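Local coordinates for uncharacterized protein (Bacteroides ovatus, PDB 4ORL) that is of unknown function but belongs to the DUF4783 family and has an NTF2-like fold of helices packed on a curved beta sheet, at residues Arg14-Ser17 and Gln18-Ser21; Val39-Gln42 and Lys43-Ala47. All coordinates share one frame; numbering follows the deposited sequence. Where two conformers were deposited one is given.

Contact 1. Residues Arg14-Ser17 and Gln18-Ser21; sequences RGSS and QELS
Ser16 and Glu19 meet at the start of helix 17-21, where Ser16 is the N-cap. Ser16 OG accepts from Glu19 N at 3.1 Å. With OG anti to the backbone N (chi1 180°), the hydroxyl turns forward over the first helical turn. The Glu19 chain passes the same hydroxyl, with CG 3.2 Å from Ser16 OG. Two backbone bonds join the turn: Leu20 N donates to Ser16 O, and Ser21 N to Ser17 O. Ser21 OG donates to Gln18 O at 2.6 Å.

The tightly packed side lies toward the protein interior. Leu20 is buried against Ala11 and Phe12 of helix 6-14, Met48 of helix 41-54, and Ile100 and Ile103 of strand 97-108. Ser17 is buried too, and its OG is hydrogen-bonded to Gln49 OE1.

The other side is looser and wetter. One water donates to both Ser17 OG and Gln18 OE1. Another accepts from Gln18 N and is weakly bonded to Ser16 OG. At the exposed end, the extended Arg14 chain crosses Glu19 at about a right angle. Arg14 NH1 forms a salt bridge to Glu19 OE2 at 2.8 Å, on the syn side of the carboxylate. The oxygen lies at the guanidinium edge. The planes are 62° apart, and one N-O bond, from NH1 to OE2, carries the pairing. Replacing Glu19 with an alanine would probably leave the Arg14 guanidinium without this charged mate and free to swing, and uncover the flank of the Ser16 hydroxyl. Between the paired residues, Gly15 takes positive phi (55°) and ends helix 6-14. Together they make a tight helix-to-helix turn: a Schellman motif ending helix 6-14, followed directly by the serine N-cap of helix 17-21.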
ATOM      1  N   ARG A  14       2.807   1.728  10.480  1.00 12.23           N
ATOM      2  CA  ARG A  14       1.880   1.755  11.605  1.00 13.82           C
ATOM      3  C   ARG A  14       0.733   0.774  11.470  1.00 13.90           C
ATOM      4  O   ARG A  14      -0.065   0.634  12.386  1.00 16.01           O
ATOM      5  CB  ARG A  14       1.311   3.163  11.758  1.00 15.33           C
ATOM      6  CG  ARG A  14       2.355   4.199  12.139  1.00 16.20           C
ATOM      7  CD  ARG A  14       1.771   5.580  12.272  1.00 18.34           C
ATOM      8  NE  ARG A  14       2.781   6.540  12.724  1.00 19.59           N
ATOM      9  CZ  ARG A  14       2.558   7.831  12.971  1.00 21.83           C
ATOM     10  NH1 ARG A  14       1.350   8.359  12.840  1.00 22.76           N
ATOM     11  NH2 ARG A  14       3.557   8.589  13.401  1.00 24.01           N
ATOM     12  N   GLY A  15       0.636   0.085  10.317  1.00 12.54           N
ATOM     13  CA  GLY A  15      -0.542  -0.711  10.035  1.00 13.27           C
ATOM     14  C   GLY A  15      -1.830   0.110  10.139  1.00 14.83           C
ATOM     15  O   GLY A  15      -2.830  -0.359  10.698  1.00 17.06           O
ATOM     16  N   SER A  16      -1.805   1.334   9.601  1.00 14.85           N
ATOM     17  CA  SER A  16      -2.932   2.269   9.696  1.00 16.91           C
ATOM     18  C   SER A  16      -3.675   2.406   8.379  1.00 17.09           C
ATOM     19  O   SER A  16      -3.241   3.121   7.488  1.00 16.35           O
ATOM     20  CB  SER A  16      -2.452   3.650  10.152  1.00 17.58           C
ATOM     21  OG  SER A  16      -3.547   4.548  10.238  1.00 19.53           O
ATOM     22  N   SER A  17      -4.812   1.734   8.275  1.00 18.32           N
ATOM     23  CA  SER A  17      -5.675   1.876   7.116  1.00 19.71           C
ATOM     24  C   SER A  17      -6.225   3.296   6.996  1.00 20.78           C
ATOM     25  O   SER A  17      -6.386   3.802   5.891  1.00 21.08           O
ATOM     26  CB  SER A  17      -6.836   0.885   7.188  1.00 22.59           C
ATOM     27  OG  SER A  17      -7.689   1.183   8.278  1.00 26.34           O
ATOM     28  N   GLN A  18      -6.506   3.937   8.122  1.00 22.45           N
ATOM     29  CA  GLN A  18      -7.015   5.296   8.072  1.00 24.74           C
ATOM     30  C   GLN A  18      -5.981   6.289   7.528  1.00 23.29           C
ATOM     31  O   GLN A  18      -6.316   7.138   6.720  1.00 23.36           O
ATOM     32  CB  GLN A  18      -7.587   5.724   9.421  1.00 29.18           C
ATOM     33  CG  GLN A  18      -9.025   5.240   9.604  1.00 33.92           C
ATOM     34  CD  GLN A  18      -9.967   5.758   8.509  1.00 38.57           C
ATOM     35  OE1 GLN A  18     -10.533   4.980   7.738  1.00 38.58           O
ATOM     36  NE2 GLN A  18     -10.083   7.075   8.403  1.00 42.57           N
ATOM     37  N   GLU A  19      -4.711   6.110   7.889  1.00 21.95           N
ATOM     38  CA  GLU A  19      -3.661   6.978   7.344  1.00 21.64           C
ATOM     39  C   GLU A  19      -3.488   6.700   5.873  1.00 20.08           C
ATOM     40  O   GLU A  19      -3.325   7.614   5.084  1.00 21.70           O
ATOM     41  CB  GLU A  19      -2.334   6.793   8.080  1.00 21.55           C
ATOM     42  CG  GLU A  19      -2.311   7.446   9.456  1.00 24.96           C
ATOM     43  CD  GLU A  19      -0.985   7.334  10.186  1.00 25.53           C
ATOM     44  OE1 GLU A  19       0.028   6.976   9.564  1.00 25.55           O
ATOM     45  OE2 GLU A  19      -0.957   7.602  11.409  1.00 31.22           O
ATOM     46  N   LEU A  20      -3.540   5.422   5.510  1.00 18.40           N
ATOM     47  CA  LEU A  20      -3.327   4.998   4.119  1.00 17.53           C
ATOM     48  C   LEU A  20      -4.426   5.535   3.209  1.00 18.70           C
ATOM     49  O   LEU A  20      -4.169   5.917   2.073  1.00 18.65           O
ATOM     50  CB  LEU A  20      -3.257   3.478   4.027  1.00 17.08           C
ATOM     51  CG  LEU A  20      -2.827   2.838   2.688  1.00 16.01           C
ATOM     52  CD1 LEU A  20      -1.431   3.307   2.254  1.00 15.38           C
ATOM     53  CD2 LEU A  20      -2.912   1.324   2.783  1.00 16.26           C
ATOM     54  N   SER A  21      -5.652   5.594   3.739  1.00 20.74           N
ATOM     55  CA  SER A  21      -6.823   6.015   2.970  1.00 22.82           C
ATOM     56  C   SER A  21      -6.660   7.423   2.393  1.00 23.39           C
ATOM     57  O   SER A  21      -7.145   7.709   1.298  1.00 23.89           O
ATOM     58  CB  SER A  21      -8.076   5.937   3.842  1.00 25.38           C
ATOM     59  OG  SER A  21      -8.090   6.969   4.812  1.00 28.66           O
TER
HETATM   60  O   HOH W   1      -6.455   2.884  10.843  1.00 25.05           O
HETATM   61  O   HOH W   2     -10.147   2.168   8.309  1.00 28.80           O

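Contact 2. Residues Val39-Gln42 and Lys43-Ala47; sequences VDKQ and KATAA
An aspartate N-cap joins strand 35-40 to helix 41-54, with Asp40 and Lys43 meeting at the first turn. Asp40 CG sits between its backbone N and carbonyl carbon (chi1 66°), which brings the carboxylate over the helix start. Asp40 OD1 accepts from Lys43 N at 3.0 Å, nearly in line with its C-O bond. The other oxygen, Asp40 OD2, forms a salt bridge with Lys43 NZ at 3.1 Å. The amine comes from above the carboxylate plane. The bend at the end of the lysine chain (chi4 70°) turns NZ back to the aspartate. Both oxygens are thus used by one residue, one by its backbone and one by its side chain. The exposed Lys43 chain runs on the solvent side of this cap.

Asp40 O accepts from Ala44 N, and Gln42 O from Ala46 N, as the regular helix begins. Val39 packs beneath: its CG2 lies 3.8 Å from Ala44 CB, and its CB faces Lys43 CB. Buried Ala44 also touches Met24, Val28 and Leu30, so this helix face rests on the neighbouring strands. Lys41 O, in the first turn, is gripped twice by Thr45, one turn further on. Thr45 N and Thr45 OG1 each donate to Lys41 O at 2.9 Å, from opposite faces of the carbonyl plane, with OG1 40° out of it.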
ATOM      1  N   VAL A  39     -11.722  -2.204  -6.366  1.00 29.98           N
ATOM      2  CA  VAL A  39     -12.804  -1.706  -5.517  1.00 30.82           C
ATOM      3  C   VAL A  39     -12.647  -0.226  -5.228  1.00 29.67           C
ATOM      4  O   VAL A  39     -11.568   0.333  -5.414  1.00 27.51           O
ATOM      5  CB  VAL A  39     -12.848  -2.477  -4.176  1.00 31.93           C
ATOM      6  CG1 VAL A  39     -13.013  -3.961  -4.437  1.00 34.40           C
ATOM      7  CG2 VAL A  39     -11.598  -2.221  -3.337  1.00 29.87           C
ATOM      8  N   ASP A  40     -13.717   0.402  -4.737  1.00 30.56           N
ATOM      9  CA  ASP A  40     -13.675   1.817  -4.413  1.00 30.70           C
ATOM     10  C   ASP A  40     -12.864   2.061  -3.146  1.00 29.40           C
ATOM     11  O   ASP A  40     -12.513   1.114  -2.428  1.00 28.29           O
ATOM     12  CB  ASP A  40     -15.098   2.450  -4.336  1.00 34.27           C
ATOM     13  CG  ASP A  40     -15.956   1.906  -3.185  1.00 37.50           C
ATOM     14  OD1 ASP A  40     -15.422   1.492  -2.150  1.00 36.05           O
ATOM     15  OD2 ASP A  40     -17.200   1.958  -3.315  1.00 41.92           O
ATOM     16  N   LYS A  41     -12.552   3.325  -2.893  1.00 29.39           N
ATOM     17  CA  LYS A  41     -11.668   3.713  -1.789  1.00 28.09           C
ATOM     18  C   LYS A  41     -12.149   3.181  -0.433  1.00 28.35           C
ATOM     19  O   LYS A  41     -11.358   2.651   0.344  1.00 26.73           O
ATOM     20  CB  LYS A  41     -11.504   5.242  -1.744  1.00 29.15           C
ATOM     21  CG  LYS A  41     -10.723   5.764  -0.538  1.00 30.10           C
ATOM     22  CD  LYS A  41     -10.498   7.271  -0.620  1.00 33.93           C
ATOM     23  CE  LYS A  41     -10.300   7.869   0.770  1.00 38.81           C
ATOM     24  NZ  LYS A  41      -9.772   9.266   0.724  1.00 42.31           N
ATOM     25  N   GLN A  42     -13.450   3.293  -0.164  1.00 30.49           N
ATOM     26  CA  GLN A  42     -13.978   2.859   1.110  0.50 32.07           C
ATOM     27  C   GLN A  42     -13.772   1.353   1.323  1.00 31.40           C
ATOM     28  O   GLN A  42     -13.384   0.934   2.407  1.00 30.57           O
ATOM     29  CB  GLN A  42     -15.457   3.214   1.244  0.50 35.70           C
ATOM     30  CG  GLN A  42     -15.955   3.153   2.673  0.50 38.57           C
ATOM     31  CD  GLN A  42     -17.413   3.525   2.806  0.50 42.73           C
ATOM     32  OE1 GLN A  42     -17.974   4.229   1.959  0.50 44.08           O
ATOM     33  NE2 GLN A  42     -18.043   3.052   3.872  0.50 45.54           N
ATOM     34  N   LYS A  43     -14.040   0.553   0.291  1.00 30.61           N
ATOM     35  CA  LYS A  43     -13.894  -0.896   0.389  1.00 30.39           C
ATOM     36  C   LYS A  43     -12.427  -1.295   0.457  1.00 27.68           C
ATOM     37  O   LYS A  43     -12.070  -2.230   1.175  1.00 27.34           O
ATOM     38  CB  LYS A  43     -14.579  -1.597  -0.780  1.00 31.93           C
ATOM     39  CG  LYS A  43     -16.092  -1.492  -0.736  1.00 35.90           C
ATOM     40  CD  LYS A  43     -16.723  -2.161  -1.931  1.00 38.50           C
ATOM     41  CE  LYS A  43     -18.225  -1.957  -1.919  1.00 43.62           C
ATOM     42  NZ  LYS A  43     -18.599  -0.537  -2.213  1.00 45.77           N
ATOM     43  N   ALA A  44     -11.586  -0.592  -0.293  1.00 25.80           N
ATOM     44  CA  ALA A  44     -10.144  -0.851  -0.245  1.00 23.83           C
ATOM     45  C   ALA A  44      -9.622  -0.584   1.155  1.00 24.05           C
ATOM     46  O   ALA A  44      -8.768  -1.343   1.668  1.00 22.85           O
ATOM     47  CB  ALA A  44      -9.410   0.011  -1.253  1.00 22.44           C
ATOM     48  N   THR A  45     -10.073   0.525   1.749  1.00 24.98           N
ATOM     49  CA  THR A  45      -9.650   0.911   3.104  1.00 26.02           C
ATOM     50  C   THR A  45     -10.070  -0.156   4.117  1.00 26.47           C
ATOM     51  O   THR A  45      -9.273  -0.558   4.985  1.00 25.09           O
ATOM     52  CB  THR A  45     -10.214   2.312   3.497  1.00 28.42           C
ATOM     53  OG1 THR A  45      -9.716   3.297   2.591  1.00 28.17           O
ATOM     54  CG2 THR A  45      -9.806   2.699   4.926  1.00 29.92           C
ATOM     55  N   ALA A  46     -11.303  -0.645   3.988  1.00 27.27           N
ATOM     56  CA  ALA A  46     -11.822  -1.703   4.853  1.00 28.30           C
ATOM     57  C   ALA A  46     -11.041  -3.014   4.687  1.00 26.62           C
ATOM     58  O   ALA A  46     -10.737  -3.692   5.667  1.00 26.71           O
ATOM     59  CB  ALA A  46     -13.315  -1.931   4.577  1.00 31.20           C
ATOM     60  N   ALA A  47     -10.680  -3.334   3.446  1.00 25.45           N
ATOM     61  CA  ALA A  47      -9.880  -4.531   3.158  1.00 24.47           C
ATOM     62  C   ALA A  47      -8.486  -4.428   3.799  1.00 21.82           C
ATOM     63  O   ALA A  47      -7.986  -5.406   4.367  1.00 21.84           O
ATOM     64  CB  ALA A  47      -9.760  -4.733   1.657  1.00 24.36           C
TER

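Contact 1 comes first along the chain and contact 2 follows it, with their centres 12 Å apart. Strands 24-25 and 28-32 and most of strand 35-40 lie between them. Contact 1 joins helices 6-14 and 17-21, whereas contact 2 opens helix 41-54 from the outermost strand 35-40. The two touch directly: Ser21 CB lies 3.4 Å from Thr45 OG1, and Lys41 NZ makes a weak hydrogen bond to Ser21 O. Helix 17-21 therefore packs against the beginning of helix 41-54. Both contacts contain a helix start with a side-chain N-cap, within the helical layer of a single-chain, NTF2-like domain; contact 1 also closes helix 6-14.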